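Long-range contacts in DnaJ homolog subfamily C member 3 (Mus musculus, PDB 3IEG), which acts as a co-chaperone in the endoplasmic-reticulum unfolded protein response, binding misfolded proteins through its TPR repeats and restraining the kinase GCN2: residues Gly248-Ala253 against Phe282-Lys287; Ile238-Glu243 against Thr254-Ser259. All coordinates share one frame; numbering follows the deposited sequence.

Contact 1: Gly248-Ala253 against Phe282-Lys287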
loop_
_atom_site.group_PDB
_atom_site.type_symbol
_atom_site.label_atom_id
_atom_site.label_comp_id
_atom_site.label_asym_id
_atom_site.label_seq_id
_atom_site.Cartn_x
_atom_site.Cartn_y
_atom_site.Cartn_z
ATOM N N GLY A 248 -35.181 1.364 -7.119
ATOM C CA GLY A 248 -35.855 1.861 -8.314
ATOM C C GLY A 248 -36.142 3.355 -8.342
ATOM O O GLY A 248 -36.883 3.835 -9.198
ATOM N N ARG A 249 -35.557 4.106 -7.415
ATOM C CA ARG A 249 -35.784 5.552 -7.356
ATOM C C ARG A 249 -34.815 6.302 -8.286
ATOM O O ARG A 249 -33.945 7.039 -7.829
ATOM C CB ARG A 249 -35.662 6.050 -5.918
ATOM C CG ARG A 249 -36.594 5.361 -4.947
ATOM C CD ARG A 249 -36.404 5.857 -3.516
ATOM N NE ARG A 249 -36.436 7.314 -3.454
ATOM C CZ ARG A 249 -36.290 8.020 -2.339
ATOM N NH1 ARG A 249 -36.091 7.407 -1.175
ATOM N NH2 ARG A 249 -36.331 9.339 -2.393
ATOM N N TYR A 250 -34.986 6.120 -9.591
ATOM C CA TYR A 250 -34.000 6.565 -10.579
ATOM C C TYR A 250 -33.807 8.071 -10.712
ATOM O O TYR A 250 -32.678 8.550 -10.892
ATOM C CB TYR A 250 -34.291 5.920 -11.936
ATOM C CG TYR A 250 -34.222 4.428 -11.834
ATOM C CD1 TYR A 250 -35.378 3.654 -11.858
ATOM C CD2 TYR A 250 -32.998 3.788 -11.642
ATOM C CE1 TYR A 250 -35.311 2.268 -11.731
ATOM C CE2 TYR A 250 -32.919 2.416 -11.516
ATOM C CZ TYR A 250 -34.076 1.664 -11.565
ATOM O OH TYR A 250 -33.980 0.308 -11.440
ATOM N N THR A 251 -34.894 8.825 -10.602
ATOM C CA THR A 251 -34.765 10.266 -10.743
ATOM C C THR A 251 -34.095 10.892 -9.515
ATOM O O THR A 251 -33.355 11.862 -9.653
ATOM C CB THR A 251 -36.095 11.003 -11.177
ATOM O OG1 THR A 251 -36.595 11.796 -10.103
ATOM C CG2 THR A 251 -37.164 10.040 -11.655
ATOM N N ASP A 252 -34.320 10.324 -8.335
ATOM C CA ASP A 252 -33.602 10.780 -7.143
ATOM C C ASP A 252 -32.129 10.374 -7.159
ATOM O O ASP A 252 -31.269 11.126 -6.699
ATOM C CB ASP A 252 -34.274 10.312 -5.851
ATOM C CG ASP A 252 -35.591 11.034 -5.576
ATOM O OD1 ASP A 252 -35.751 12.206 -5.985
ATOM O OD2 ASP A 252 -36.468 10.424 -4.935
ATOM N N ALA A 253 -31.844 9.197 -7.706
ATOM C CA ALA A 253 -30.457 8.763 -7.933
ATOM C C ALA A 253 -29.720 9.674 -8.916
ATOM O O ALA A 253 -28.565 10.029 -8.698
ATOM C CB ALA A 253 -30.409 7.313 -8.410
ATOM N N PHE A 282 -31.411 6.640 -16.311
ATOM C CA PHE A 282 -32.326 6.944 -17.407
ATOM C C PHE A 282 -32.801 5.682 -18.149
ATOM O O PHE A 282 -33.985 5.538 -18.425
ATOM C CB PHE A 282 -31.726 7.993 -18.349
ATOM C CG PHE A 282 -31.824 9.411 -17.822
ATOM C CD1 PHE A 282 -33.071 10.040 -17.683
ATOM C CD2 PHE A 282 -30.684 10.125 -17.483
ATOM C CE1 PHE A 282 -33.170 11.367 -17.202
ATOM C CE2 PHE A 282 -30.772 11.451 -17.003
ATOM C CZ PHE A 282 -32.013 12.068 -16.861
ATOM N N SER A 283 -31.886 4.758 -18.424
ATOM C CA SER A 283 -32.238 3.485 -19.054
ATOM C C SER A 283 -33.332 2.727 -18.295
ATOM O O SER A 283 -34.356 2.374 -18.867
ATOM C CB SER A 283 -30.993 2.609 -19.217
ATOM O OG SER A 283 -31.279 1.430 -19.957
ATOM N N LYS A 284 -33.104 2.488 -17.006
ATOM C CA LYS A 284 -34.022 1.714 -16.171
ATOM C C LYS A 284 -35.330 2.450 -15.848
ATOM O O LYS A 284 -36.347 1.820 -15.552
ATOM C CB LYS A 284 -33.331 1.282 -14.872
ATOM C CG LYS A 284 -32.262 0.215 -15.026
ATOM C CD LYS A 284 -32.838 -1.155 -15.427
ATOM C CE LYS A 284 -31.734 -2.227 -15.439
ATOM N NZ LYS A 284 -31.918 -3.279 -16.494
ATOM N N ASP A 285 -35.295 3.776 -15.897
ATOM C CA ASP A 285 -36.488 4.592 -15.696
ATOM C C ASP A 285 -37.268 4.685 -17.011
ATOM O O ASP A 285 -38.189 5.491 -17.149
ATOM C CB ASP A 285 -36.089 5.991 -15.211
ATOM C CG ASP A 285 -37.200 6.695 -14.451
ATOM O OD1 ASP A 285 -38.055 6.005 -13.845
ATOM O OD2 ASP A 285 -37.207 7.951 -14.451
ATOM N N GLU A 286 -36.886 3.836 -17.965
ATOM C CA GLU A 286 -37.424 3.840 -19.321
ATOM C C GLU A 286 -37.614 5.247 -19.888
ATOM O O GLU A 286 -38.725 5.637 -20.249
ATOM C CB GLU A 286 -38.714 3.032 -19.392
ATOM C CG GLU A 286 -38.497 1.541 -19.208
ATOM C CD GLU A 286 -39.797 0.749 -19.177
ATOM O OE1 GLU A 286 -40.875 1.350 -18.947
ATOM O OE2 GLU A 286 -39.731 -0.485 -19.369
ATOM N N LYS A 287 -36.515 5.999 -19.950
ATOM C CA LYS A 287 -36.491 7.317 -20.578
ATOM C C LYS A 287 -35.431 7.353 -21.690
ATOM O O LYS A 287 -34.367 7.949 -21.537
ATOM C CB LYS A 287 -36.310 8.412 -19.519
ATOM C CG LYS A 287 -37.589 8.627 -18.717
ATOM C CD LYS A 287 -37.448 9.605 -17.561
ATOM C CE LYS A 287 -38.842 9.942 -16.996
ATOM N NZ LYS A 287 -38.821 10.485 -15.603
#
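The phenol ring of Y250 lies between the side chain of K284 and the turn that precedes its own helix: K284 CB sits over one face, while the carbonyl carbon of G248 lies over the opposite face, both offset toward the rim. On the K284 side the geometry is that of a CH-pi contact, with K284 CB 3.7 Å from the centroid of the Y250 ring and 24° off the ring normal. The ring is brought there by a first torsion that sets CG anti to the carbonyl carbon (chi1 -60°). Beyond CB, K284 bends away from the ring, and its NZ forms a salt bridge with E314 on helix 306-318. Nearer the backbone, Y250 CB meets D285 CB at 3.7 Å, the two side chains running past each other in opposite directions. T251 adds a lighter touch, its CG2 lying 3.5 Å from D285 OD2. That same oxygen takes a salt bridge from K287 NZ at 3.2 Å, reached from above the carboxylate plane, so the aspartate is tethered within its own loop. An alanine here in place of Y250 would probably leave K284 CB without its ring face and open a gap between the start of helix 250-263 and the end of helix 268-284. The contact illustrates how a helix start meets a helix end: R249 is the N-cap of helix 250-263, and E286 is the C-prime residue of the Schellman motif closing helix 268-284. This packing of the start of one helix on the end of the next joins TPR 7 to TPR 8, as in a tetratricopeptide-repeat array.

Contact 2: Ile238-Glu243 against Thr254-Ser259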
loop_
_atom_site.group_PDB
_atom_site.type_symbol
_atom_site.label_atom_id
_atom_site.label_comp_id
_atom_site.label_asym_id
_atom_site.label_seq_id
_atom_site.Cartn_x
_atom_site.Cartn_y
_atom_site.Cartn_z
ATOM N N ILE A 238 -22.456 8.923 -2.720
ATOM C CA ILE A 238 -22.406 7.753 -3.592
ATOM C C ILE A 238 -23.152 6.571 -2.973
ATOM O O ILE A 238 -23.819 5.804 -3.673
ATOM C CB ILE A 238 -20.959 7.367 -3.929
ATOM C CG1 ILE A 238 -20.295 8.501 -4.711
ATOM C CG2 ILE A 238 -20.896 6.056 -4.726
ATOM C CD1 ILE A 238 -18.782 8.372 -4.821
ATOM N N GLU A 239 -23.052 6.442 -1.658
ATOM C CA GLU A 239 -23.750 5.386 -0.935
ATOM C C GLU A 239 -25.257 5.611 -1.029
ATOM O O GLU A 239 -26.029 4.667 -1.220
ATOM C CB GLU A 239 -23.271 5.313 0.518
ATOM C CG GLU A 239 -23.509 3.969 1.181
ATOM C CD GLU A 239 -22.329 3.488 2.042
ATOM O OE1 GLU A 239 -22.576 2.747 3.028
ATOM O OE2 GLU A 239 -21.159 3.828 1.735
ATOM N N SER A 240 -25.664 6.872 -0.944
ATOM C CA SER A 240 -27.065 7.226 -1.094
ATOM C C SER A 240 -27.575 6.922 -2.489
ATOM O O SER A 240 -28.661 6.360 -2.645
ATOM C CB SER A 240 -27.276 8.692 -0.775
ATOM O OG SER A 240 -27.473 8.848 0.610
ATOM N N ALA A 241 -26.788 7.290 -3.495
ATOM C CA ALA A 241 -27.163 7.085 -4.886
ATOM C C ALA A 241 -27.370 5.613 -5.205
ATOM O O ALA A 241 -28.378 5.243 -5.800
ATOM C CB ALA A 241 -26.122 7.674 -5.800
ATOM N N GLU A 242 -26.416 4.778 -4.799
ATOM C CA GLU A 242 -26.496 3.333 -5.003
ATOM C C GLU A 242 -27.650 2.709 -4.224
ATOM O O GLU A 242 -28.264 1.735 -4.654
ATOM C CB GLU A 242 -25.160 2.668 -4.659
ATOM C CG GLU A 242 -24.063 2.963 -5.700
ATOM C CD GLU A 242 -24.511 2.624 -7.115
ATOM O OE1 GLU A 242 -24.144 3.346 -8.064
ATOM O OE2 GLU A 242 -25.253 1.630 -7.271
ATOM N N GLU A 243 -27.960 3.298 -3.083
ATOM C CA GLU A 243 -29.123 2.886 -2.331
ATOM C C GLU A 243 -30.414 3.266 -3.080
ATOM O O GLU A 243 -31.350 2.471 -3.185
ATOM C CB GLU A 243 -29.067 3.502 -0.948
ATOM C CG GLU A 243 -30.265 3.204 -0.099
ATOM C CD GLU A 243 -29.943 3.287 1.365
ATOM O OE1 GLU A 243 -30.899 3.439 2.174
ATOM O OE2 GLU A 243 -28.727 3.194 1.687
ATOM N N THR A 254 -30.389 10.048 -9.996
ATOM C CA THR A 254 -29.806 10.971 -10.955
ATOM C C THR A 254 -29.405 12.246 -10.224
ATOM O O THR A 254 -28.225 12.611 -10.180
ATOM C CB THR A 254 -30.788 11.250 -12.072
ATOM O OG1 THR A 254 -31.033 10.019 -12.750
ATOM C CG2 THR A 254 -30.228 12.249 -13.053
ATOM N N SER A 255 -30.405 12.876 -9.614
ATOM C CA SER A 255 -30.228 14.006 -8.722
ATOM C C SER A 255 -29.044 13.804 -7.764
ATOM O O SER A 255 -28.197 14.685 -7.640
ATOM C CB SER A 255 -31.535 14.224 -7.954
ATOM O OG SER A 255 -31.374 15.091 -6.850
ATOM N N LYS A 256 -28.981 12.648 -7.101
ATOM C CA LYS A 256 -27.872 12.346 -6.202
ATOM C C LYS A 256 -26.502 12.324 -6.877
ATOM O O LYS A 256 -25.570 12.934 -6.365
ATOM C CB LYS A 256 -28.097 11.044 -5.442
ATOM C CG LYS A 256 -28.634 11.249 -4.037
ATOM C CD LYS A 256 -27.615 11.821 -3.082
ATOM C CE LYS A 256 -28.239 11.951 -1.710
ATOM N NZ LYS A 256 -28.635 13.322 -1.399
ATOM N N TYR A 257 -26.374 11.637 -8.013
ATOM C CA TYR A 257 -25.105 11.636 -8.735
ATOM C C TYR A 257 -24.747 13.016 -9.301
ATOM O O TYR A 257 -23.573 13.339 -9.489
ATOM C CB TYR A 257 -25.068 10.554 -9.808
ATOM C CG TYR A 257 -24.533 9.244 -9.283
ATOM C CD1 TYR A 257 -25.351 8.112 -9.181
ATOM C CD2 TYR A 257 -23.211 9.136 -8.854
ATOM C CE1 TYR A 257 -24.850 6.903 -8.679
ATOM C CE2 TYR A 257 -22.707 7.936 -8.351
ATOM C CZ TYR A 257 -23.529 6.831 -8.269
ATOM O OH TYR A 257 -23.016 5.665 -7.770
ATOM N N GLU A 258 -25.767 13.835 -9.537
ATOM C CA GLU A 258 -25.555 15.198 -9.986
ATOM C C GLU A 258 -24.741 15.933 -8.930
ATOM O O GLU A 258 -23.770 16.611 -9.249
ATOM C CB GLU A 258 -26.887 15.909 -10.218
ATOM C CG GLU A 258 -26.965 16.720 -11.505
ATOM C CD GLU A 258 -27.324 15.871 -12.728
ATOM O OE1 GLU A 258 -28.481 15.956 -13.213
ATOM O OE2 GLU A 258 -26.448 15.113 -13.197
ATOM N N SER A 259 -25.124 15.780 -7.670
ATOM C CA SER A 259 -24.415 16.459 -6.606
ATOM C C SER A 259 -23.060 15.802 -6.303
ATOM O O SER A 259 -22.140 16.470 -5.844
ATOM C CB SER A 259 -25.282 16.575 -5.363
ATOM O OG SER A 259 -25.680 15.293 -4.939
#
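E242 OE1 is gripped by two groups, the hydroxyl of Y257 and the guanidinium of R277 on helix 268-284. Y257 OH donates to E242 OE1 over 2.6 Å and uses the anti lone pair of the carboxylate, while R277 NE completes a salt bridge to the same oxygen; the positive guanidinium and the donated hydrogen bond would probably favour an ionised glutamate. The oxygen lies at the edge of the phenol ring, near its plane, yet the carboxylate itself is turned 61° from that ring. A bend at chi2 of E242 (-53°) swings its end in toward Y257, although its CB does not head that way. A241 supplies the apolar half, laying CB over one face of the Y257 ring, 3.6 Å from its centroid. Beside it, I238 CG2 approaches Y257 OH at 3.7 Å, the isoleucine crossing the tyrosine at about a right angle. On the other flank the end of the aliphatic chain of K256 lies against S240, with K256 CE 3.5 Å from S240 CB; S240, a phosphorylation site by similarity, is unmodified here. The small A241 faces K256 where the backbones come nearest, and the helix axes pass 8.7 Å apart at 162°. This close antiparallel pair, with a large aromatic side chain resting on an alanine, is the helix-turn-helix hairpin of a tetratricopeptide repeat, here TPR 7.

Helix 250-263 is the element common to both contacts, whose centres lie 12 Å apart. Its start, in 248-253, reaches forward to the end of helix 268-284 in TPR 8, whereas the following turns, in 254-259, pack back on helix 222-246 within TPR 7. Thus contact 2 builds a hairpin and contact 1 joins it to the next repeat. They also touch directly: A253 CB of contact 1 lies 3.9 Å from A241 O of contact 2, and F282 CE2 of contact 1 is 4.1 Å from T254 CG2 of contact 2. The groove that binds misfolded proteins lies within the first two repeats, whereas both contacts belong to TPR 7 and TPR 8.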